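Local coordinates for protein trichothecene 3-O-acetyltransferase TRI101 (PDB 2ZBA) that transfers an acetyl group from acetyl-coenzyme A to the 3-hydroxyl of trichothecene mycotoxins during their biosynthesis in Fusarium sporotrichioides, at residues G214-H219 / T355-T360; R299-R304 / D349-R354. All blocks are in the same frame, centred on the assembly; numbering follows the deposited sequence.

Interaction 1. Residues G214-H219 / T355-T360. With CA (calcium ion), chain H; CA (calcium ion), chain G.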
loop_
_atom_site.group_PDB
_atom_site.type_symbol
_atom_site.label_atom_id
_atom_site.label_comp_id
_atom_site.label_asym_id
_atom_site.label_seq_id
_atom_site.Cartn_x
_atom_site.Cartn_y
_atom_site.Cartn_z
ATOM N N GLY A 214 12.125 23.783 -7.318
ATOM C CA GLY A 214 11.715 24.855 -6.413
ATOM C C GLY A 214 10.853 24.313 -5.286
ATOM O O GLY A 214 10.849 23.098 -5.045
ATOM N N PRO A 215 10.109 25.199 -4.595
ATOM C CA PRO A 215 9.283 24.856 -3.410
ATOM C C PRO A 215 8.315 23.690 -3.557
ATOM O O PRO A 215 7.923 23.107 -2.551
ATOM C CB PRO A 215 8.507 26.145 -3.144
ATOM C CG PRO A 215 9.447 27.218 -3.614
ATOM C CD PRO A 215 10.025 26.646 -4.897
ATOM N N GLU A 216 7.942 23.354 -4.790
ATOM C CA GLU A 216 6.969 22.281 -5.046
ATOM C C GLU A 216 7.502 20.902 -4.624
ATOM O O GLU A 216 6.716 19.995 -4.346
ATOM C CB GLU A 216 6.497 22.300 -6.519
ATOM C CG GLU A 216 7.518 21.787 -7.594
ATOM C CD GLU A 216 8.766 22.672 -7.773
ATOM O OE1 GLU A 216 8.693 23.900 -7.538
ATOM O OE2 GLU A 216 9.824 22.134 -8.171
ATOM N N LEU A 217 8.825 20.755 -4.557
ATOM C CA LEU A 217 9.440 19.482 -4.147
ATOM C C LEU A 217 9.975 19.449 -2.703
ATOM O O LEU A 217 10.556 18.452 -2.266
ATOM C CB LEU A 217 10.510 19.039 -5.154
ATOM C CG LEU A 217 10.004 18.664 -6.556
ATOM C CD1 LEU A 217 11.036 17.858 -7.244
ATOM C CD2 LEU A 217 8.661 17.897 -6.571
ATOM N N ASP A 218 9.725 20.515 -1.960
ATOM C CA ASP A 218 10.155 20.621 -0.562
ATOM C C ASP A 218 9.754 19.379 0.273
ATOM O O ASP A 218 10.617 18.749 0.896
ATOM C CB ASP A 218 9.620 21.904 0.059
ATOM C CG ASP A 218 9.845 21.983 1.569
ATOM O OD1 ASP A 218 10.760 21.344 2.145
ATOM O OD2 ASP A 218 9.105 22.744 2.195
ATOM N N HIS A 219 8.485 19.004 0.235
ATOM C CA HIS A 219 8.003 17.840 1.019
ATOM C C HIS A 219 8.663 16.506 0.667
ATOM O O HIS A 219 8.533 15.515 1.421
ATOM C CB HIS A 219 6.504 17.644 0.843
ATOM C CG HIS A 219 5.660 18.727 1.424
ATOM N ND1 HIS A 219 5.532 18.932 2.782
ATOM C CD2 HIS A 219 4.829 19.613 0.829
ATOM C CE1 HIS A 219 4.692 19.929 2.996
ATOM N NE2 HIS A 219 4.252 20.357 1.827
ATOM N N THR A 355 3.986 15.697 -9.917
ATOM C CA THR A 355 4.498 14.355 -10.228
ATOM C C THR A 355 5.542 14.427 -11.336
ATOM O O THR A 355 6.616 13.815 -11.244
ATOM C CB THR A 355 3.344 13.381 -10.596
ATOM O OG1 THR A 355 2.475 13.220 -9.463
ATOM C CG2 THR A 355 3.861 11.990 -10.982
ATOM N N GLN A 356 5.222 15.195 -12.376
ATOM C CA GLN A 356 6.154 15.446 -13.482
ATOM C C GLN A 356 7.359 16.233 -12.998
ATOM O O GLN A 356 8.459 16.010 -13.488
ATOM C CB GLN A 356 5.475 16.207 -14.631
ATOM C CG GLN A 356 4.362 15.401 -15.340
ATOM C CD GLN A 356 3.843 16.109 -16.574
ATOM O OE1 GLN A 356 4.493 16.119 -17.644
ATOM N NE2 GLN A 356 2.671 16.734 -16.433
ATOM N N ALA A 357 7.157 17.161 -12.055
ATOM C CA ALA A 357 8.316 17.897 -11.489
ATOM C C ALA A 357 9.253 16.923 -10.756
ATOM O O ALA A 357 10.465 16.993 -10.902
ATOM C CB ALA A 357 7.871 18.993 -10.570
ATOM N N LEU A 358 8.675 16.013 -9.973
ATOM C CA LEU A 358 9.440 14.987 -9.265
ATOM C C LEU A 358 10.212 14.126 -10.235
ATOM O O LEU A 358 11.414 13.900 -10.033
ATOM C CB LEU A 358 8.530 14.115 -8.378
ATOM C CG LEU A 358 9.168 12.984 -7.526
ATOM C CD1 LEU A 358 10.164 13.523 -6.463
ATOM C CD2 LEU A 358 8.084 12.139 -6.842
ATOM N N ALA A 359 9.540 13.672 -11.295
ATOM C CA ALA A 359 10.141 12.768 -12.275
ATOM C C ALA A 359 11.284 13.473 -13.008
ATOM O O ALA A 359 12.357 12.895 -13.197
ATOM C CB ALA A 359 9.082 12.263 -13.268
ATOM N N THR A 360 11.071 14.741 -13.352
ATOM C CA THR A 360 12.105 15.528 -14.040
ATOM C C THR A 360 13.327 15.709 -13.139
ATOM O O THR A 360 14.446 15.443 -13.556
ATOM C CB THR A 360 11.566 16.880 -14.508
ATOM O OG1 THR A 360 10.374 16.657 -15.242
ATOM C CG2 THR A 360 12.572 17.612 -15.445
HETATM CA CA CA H . 12.039 19.316 2.754
HETATM CA CA CA G . 10.092 22.058 4.456
HETATM O O HOH W 1 8.587 23.519 5.247
HETATM O O HOH W 2 9.892 21.030 6.735
HETATM O O HOH W 3 8.227 20.868 4.191
HETATM O O HOH W 4 13.626 20.860 1.646
#
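With its CG set opposite the carbonyl carbon and beside the backbone N (chi1 -66°), Leu217 sends both methyls against the helix that carries Ala357 and Leu358. CD1 lies 3.8 Å from Ala357 O and 3.9 Å from Leu358 CA, while CD2 meets Leu358 CB at 4.2 Å, so the two methyls lie against helix backbone as much as against side chains. Glu216 approaches Ala357 differently: its CG, placed between the backbone N and the carbonyl carbon (chi1 74°), rests its methylene 4.1 Å from Ala357 CB. A bend at chi2 then turns the carboxylate back on its own segment, where OE2 takes the N-H of Gly214 on its syn side at 3.0 Å; Tyr211 OH also bonds this oxygen. The acid thus closes a small loop over the start of the 3-10 turn, and it is the CG methylene that comes closest to the helix.

The contact illustrates how a calcium-binding loop is seated on a helix, here helix 348-363 of this BAHD-superfamily acyltransferase. Leucine and metal ligand are consecutive in the turn: Leu217 faces the helix, and Asp218 serves two calcium ions well away from it. Asp218 OD1 bridges both ions, at 2.5 Å from the calcium of chain G and the same from that of chain H. The chain G ion is also held by OD2 and three waters; the chain H ion takes Asp218 O, a water, and ligands that include Ile221 O and Asp376 OD2.

Interaction 2. Residues R299-R304 / D349-R354. With COA (coenzyme A), chain E.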
loop_
_atom_site.group_PDB
_atom_site.type_symbol
_atom_site.label_atom_id
_atom_site.label_comp_id
_atom_site.label_asym_id
_atom_site.label_seq_id
_atom_site.Cartn_x
_atom_site.Cartn_y
_atom_site.Cartn_z
ATOM N N ARG A 299 -0.591 11.707 2.324
ATOM C CA ARG A 299 -1.629 10.797 1.796
ATOM C C ARG A 299 -1.253 10.282 0.422
ATOM O O ARG A 299 -1.117 11.070 -0.501
ATOM C CB ARG A 299 -2.971 11.542 1.701
ATOM C CG ARG A 299 -4.181 10.678 1.455
ATOM C CD ARG A 299 -5.365 11.564 1.044
ATOM N NE ARG A 299 -6.647 10.861 1.106
ATOM C CZ ARG A 299 -7.809 11.363 0.703
ATOM N NH1 ARG A 299 -7.882 12.593 0.184
ATOM N NH2 ARG A 299 -8.906 10.617 0.809
ATOM N N ALA A 300 -1.104 8.964 0.270
ATOM C CA ALA A 300 -0.806 8.366 -1.038
ATOM C C ALA A 300 -1.931 8.565 -2.088
ATOM O O ALA A 300 -3.144 8.534 -1.783
ATOM C CB ALA A 300 -0.472 6.851 -0.904
ATOM N N VAL A 301 -1.499 8.765 -3.323
ATOM C CA VAL A 301 -2.423 9.009 -4.423
ATOM C C VAL A 301 -1.945 8.206 -5.624
ATOM O O VAL A 301 -0.807 8.331 -6.058
ATOM C CB VAL A 301 -2.631 10.567 -4.744
ATOM C CG1 VAL A 301 -1.324 11.339 -4.745
ATOM C CG2 VAL A 301 -3.373 10.765 -6.074
ATOM N N ASP A 302 -2.818 7.338 -6.123
ATOM C CA ASP A 302 -2.625 6.721 -7.417
ATOM C C ASP A 302 -2.572 7.786 -8.531
ATOM O O ASP A 302 -3.548 8.507 -8.757
ATOM C CB ASP A 302 -3.778 5.738 -7.662
ATOM C CG ASP A 302 -3.705 5.065 -9.005
ATOM O OD1 ASP A 302 -2.645 5.123 -9.643
ATOM O OD2 ASP A 302 -4.729 4.472 -9.421
HETATM N N MSE A 303 -1.445 7.843 -9.246
HETATM C CA MSE A 303 -1.262 8.822 -10.327
HETATM C C MSE A 303 -1.715 8.353 -11.707
HETATM O O MSE A 303 -1.556 9.082 -12.674
HETATM C CB MSE A 303 0.194 9.305 -10.405
HETATM C CG MSE A 303 0.560 10.303 -9.317
HETATM SE SE MSE A 303 -0.699 11.756 -9.282
HETATM C CE MSE A 303 -0.323 12.501 -11.137
ATOM N N ARG A 304 -2.275 7.144 -11.808
ATOM C CA ARG A 304 -2.663 6.590 -13.117
ATOM C C ARG A 304 -3.745 7.424 -13.821
ATOM O O ARG A 304 -3.565 7.820 -14.956
ATOM C CB ARG A 304 -3.108 5.125 -12.986
ATOM C CG ARG A 304 -1.979 4.123 -12.884
ATOM C CD ARG A 304 -2.465 2.865 -12.154
ATOM N NE ARG A 304 -1.380 1.908 -12.006
ATOM C CZ ARG A 304 -0.415 1.988 -11.093
ATOM N NH1 ARG A 304 -0.403 2.966 -10.207
ATOM N NH2 ARG A 304 0.529 1.067 -11.062
ATOM N N ASP A 349 -4.547 19.051 -12.353
ATOM C CA ASP A 349 -3.476 19.860 -12.936
ATOM C C ASP A 349 -2.310 19.940 -11.956
ATOM O O ASP A 349 -1.149 19.817 -12.338
ATOM C CB ASP A 349 -3.970 21.277 -13.226
ATOM C CG ASP A 349 -4.523 21.462 -14.652
ATOM O OD1 ASP A 349 -4.563 20.512 -15.475
ATOM O OD2 ASP A 349 -4.913 22.611 -14.938
ATOM N N ARG A 350 -2.639 20.145 -10.687
ATOM C CA ARG A 350 -1.623 20.218 -9.624
ATOM C C ARG A 350 -0.936 18.868 -9.369
ATOM O O ARG A 350 0.293 18.819 -9.212
ATOM C CB ARG A 350 -2.219 20.784 -8.339
ATOM C CG ARG A 350 -1.170 21.090 -7.237
ATOM C CD ARG A 350 -1.845 21.439 -5.917
ATOM N NE ARG A 350 -0.877 21.806 -4.871
ATOM N N LEU A 351 -1.712 17.785 -9.318
ATOM C CA LEU A 351 -1.129 16.448 -9.102
ATOM C C LEU A 351 -0.150 16.077 -10.213
ATOM O O LEU A 351 0.962 15.581 -9.949
ATOM C CB LEU A 351 -2.213 15.364 -9.016
ATOM C CG LEU A 351 -3.124 15.340 -7.786
ATOM C CD1 LEU A 351 -4.222 14.316 -7.961
ATOM C CD2 LEU A 351 -2.309 15.056 -6.551
ATOM N N ARG A 352 -0.587 16.288 -11.457
ATOM C CA ARG A 352 0.262 16.076 -12.629
ATOM C C ARG A 352 1.564 16.848 -12.604
ATOM O O ARG A 352 2.644 16.279 -12.823
ATOM C CB ARG A 352 -0.491 16.450 -13.888
ATOM C CG ARG A 352 -1.049 15.262 -14.563
ATOM C CD ARG A 352 -1.472 15.593 -15.944
ATOM N NE ARG A 352 -2.915 15.586 -16.013
ATOM C CZ ARG A 352 -3.680 16.650 -15.875
ATOM N NH1 ARG A 352 -3.130 17.840 -15.687
ATOM N NH2 ARG A 352 -4.993 16.517 -15.955
ATOM N N ARG A 353 1.444 18.150 -12.355
ATOM C CA ARG A 353 2.590 19.057 -12.275
ATOM C C ARG A 353 3.598 18.611 -11.215
ATOM O O ARG A 353 4.776 18.497 -11.488
ATOM C CB ARG A 353 2.138 20.510 -12.006
ATOM C CG ARG A 353 3.313 21.506 -11.905
ATOM C CD ARG A 353 4.156 21.549 -13.200
ATOM N NE ARG A 353 5.278 22.499 -13.081
ATOM C CZ ARG A 353 5.956 23.043 -14.088
ATOM N NH1 ARG A 353 5.655 22.784 -15.367
ATOM N NH2 ARG A 353 6.954 23.870 -13.807
ATOM N N ARG A 354 3.114 18.354 -10.006
ATOM C CA ARG A 354 3.966 17.931 -8.899
ATOM C C ARG A 354 4.684 16.601 -9.225
ATOM O O ARG A 354 5.843 16.408 -8.852
ATOM C CB ARG A 354 3.130 17.802 -7.616
ATOM C CG ARG A 354 2.611 19.156 -7.024
ATOM C CD ARG A 354 1.735 18.939 -5.783
ATOM N NE ARG A 354 2.442 18.110 -4.807
ATOM C CZ ARG A 354 2.073 16.888 -4.429
ATOM N NH1 ARG A 354 0.953 16.327 -4.903
ATOM N NH2 ARG A 354 2.843 16.210 -3.580
HETATM N N1A COA E . -19.852 14.901 -6.598
HETATM C C2A COA E . -20.128 14.132 -5.479
HETATM N N3A COA E . -19.356 13.010 -5.214
HETATM C C4A COA E . -18.328 12.660 -6.039
HETATM C C5A COA E . -18.047 13.425 -7.170
HETATM C C6A COA E . -18.820 14.559 -7.450
HETATM N N6A COA E . -18.636 15.245 -8.582
HETATM N N7A COA E . -16.995 12.853 -7.801
HETATM C C8A COA E . -16.615 11.756 -7.102
HETATM N N9A COA E . -17.426 11.625 -6.005
HETATM C C1B COA E . -17.289 10.632 -4.915
HETATM C C2B COA E . -17.697 9.234 -5.367
HETATM O O2B COA E . -19.086 9.035 -5.216
HETATM C C3B COA E . -16.837 8.361 -4.470
HETATM O O3B COA E . -17.342 8.503 -3.169
HETATM P P3B COA E . -17.640 7.305 -2.131
HETATM O O7A COA E . -16.449 6.369 -2.158
HETATM O O8A COA E . -18.852 6.522 -2.556
HETATM O O9A COA E . -17.785 7.992 -0.810
HETATM C C4B COA E . -15.543 9.148 -4.427
HETATM O O4B COA E . -15.937 10.509 -4.477
HETATM C C5B COA E . -14.552 8.876 -5.547
HETATM O O5B COA E . -13.537 9.864 -5.410
HETATM P P1A COA E . -11.987 9.517 -5.689
HETATM O O1A COA E . -11.795 9.013 -7.084
HETATM O O2A COA E . -11.069 10.659 -5.323
HETATM O O3A COA E . -11.631 8.220 -4.770
HETATM P P2A COA E . -11.446 8.181 -3.167
HETATM O O4A COA E . -12.218 6.978 -2.670
HETATM O O5A COA E . -11.779 9.462 -2.443
HETATM O O6A COA E . -9.880 7.931 -2.930
HETATM C CBP COA E . -7.551 8.541 -2.974
HETATM C CCP COA E . -8.990 9.033 -2.823
HETATM C CDP COA E . -7.151 7.941 -1.626
HETATM C CEP COA E . -6.659 9.740 -3.334
HETATM C CAP COA E . -7.519 7.469 -4.067
HETATM O OAP COA E . -7.927 8.021 -5.311
HETATM C C9P COA E . -6.186 6.782 -4.256
HETATM O O9P COA E . -5.217 7.381 -5.064
HETATM N N8P COA E . -5.984 5.589 -3.693
HETATM C C7P COA E . -4.709 4.894 -3.841
HETATM C C6P COA E . -3.658 5.361 -2.833
HETATM C C5P COA E . -2.373 4.574 -3.031
HETATM O O5P COA E . -1.625 4.788 -4.016
HETATM N N4P COA E . -2.077 3.657 -2.116
HETATM C C3P COA E . -1.337 2.463 -2.516
HETATM C C2P COA E . 0.002 2.329 -1.797
HETATM S S1P COA E . 1.300 1.488 -2.756
#
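Met303, modelled as selenomethionine, lays the end of its side chain against Leu351, and the closest packing of the contact gathers there. Bends at chi2 (-52°) and chi3 (-63°) fold the chain so that SE comes to 3.9 Å from Leu351 CB and the methyl CE to 3.5 Å from Leu351 O. That carbonyl oxygen, touched by a methyl, has a polar partner within its own helix in Thr355 OG1. Two residues earlier, on the strand itself, Val301 adds a lighter touch: CG2, anti to the backbone N, meets Leu351 CD1 at 4.1 Å, the two side chains crossing at a slant. Leu351 is thereby the single helix residue that both strand-side groups share, and no hydrogen bond joins the two segments.

Toward the Arg352 side chain the packing thins: Met303 CE lies 3.8 Å from Arg352 N but 4.5 Å from Arg352 CG. The arginine spends its polar end elsewhere: NE on Pro306 O, and NH1 in a salt bridge at 3.0 Å to Asp349 OD1, which lies in the guanidinium plane and accepts through its anti lone pair. Asp349 itself is exposed.

On the ligand side of the strand, Asp302 N donates to O9P of coenzyme A at 2.6 Å, while Asp302 OD1 is gripped from opposite faces of its carboxylate by Arg304 N, a capping bond, and Arg304 NH1. The same arginine also reaches Asp169. Strand 294-302 is therefore packed between a helix and the pantetheine arm, a layered construction in which one strand of the mixed sheet backs the helix and lines the coenzyme A pocket of this BAHD-superfamily acetyltransferase.

Overall arrangement
Both interactions are built on helix 348-363: its earlier part packs on the end of strand 294-302 and the residue just beyond it in interaction 2, and the turns that follow meet the calcium loop in interaction 1. Their centres lie 11 Å apart, and they touch directly, with Thr355 OG1 against Met303 CE and Leu217 CD2 against Arg354 O. Along the chain, interaction 2 is nested within the loop closed by interaction 1, in the order 214-219, 299-304, 349-354, 355-360. As a worked example, the pair shows one helix relating two ligand sites: through it the loop holding the calcium ions is connected to the mixed sheet, whose strand 294-302 lines part of the coenzyme A pocket.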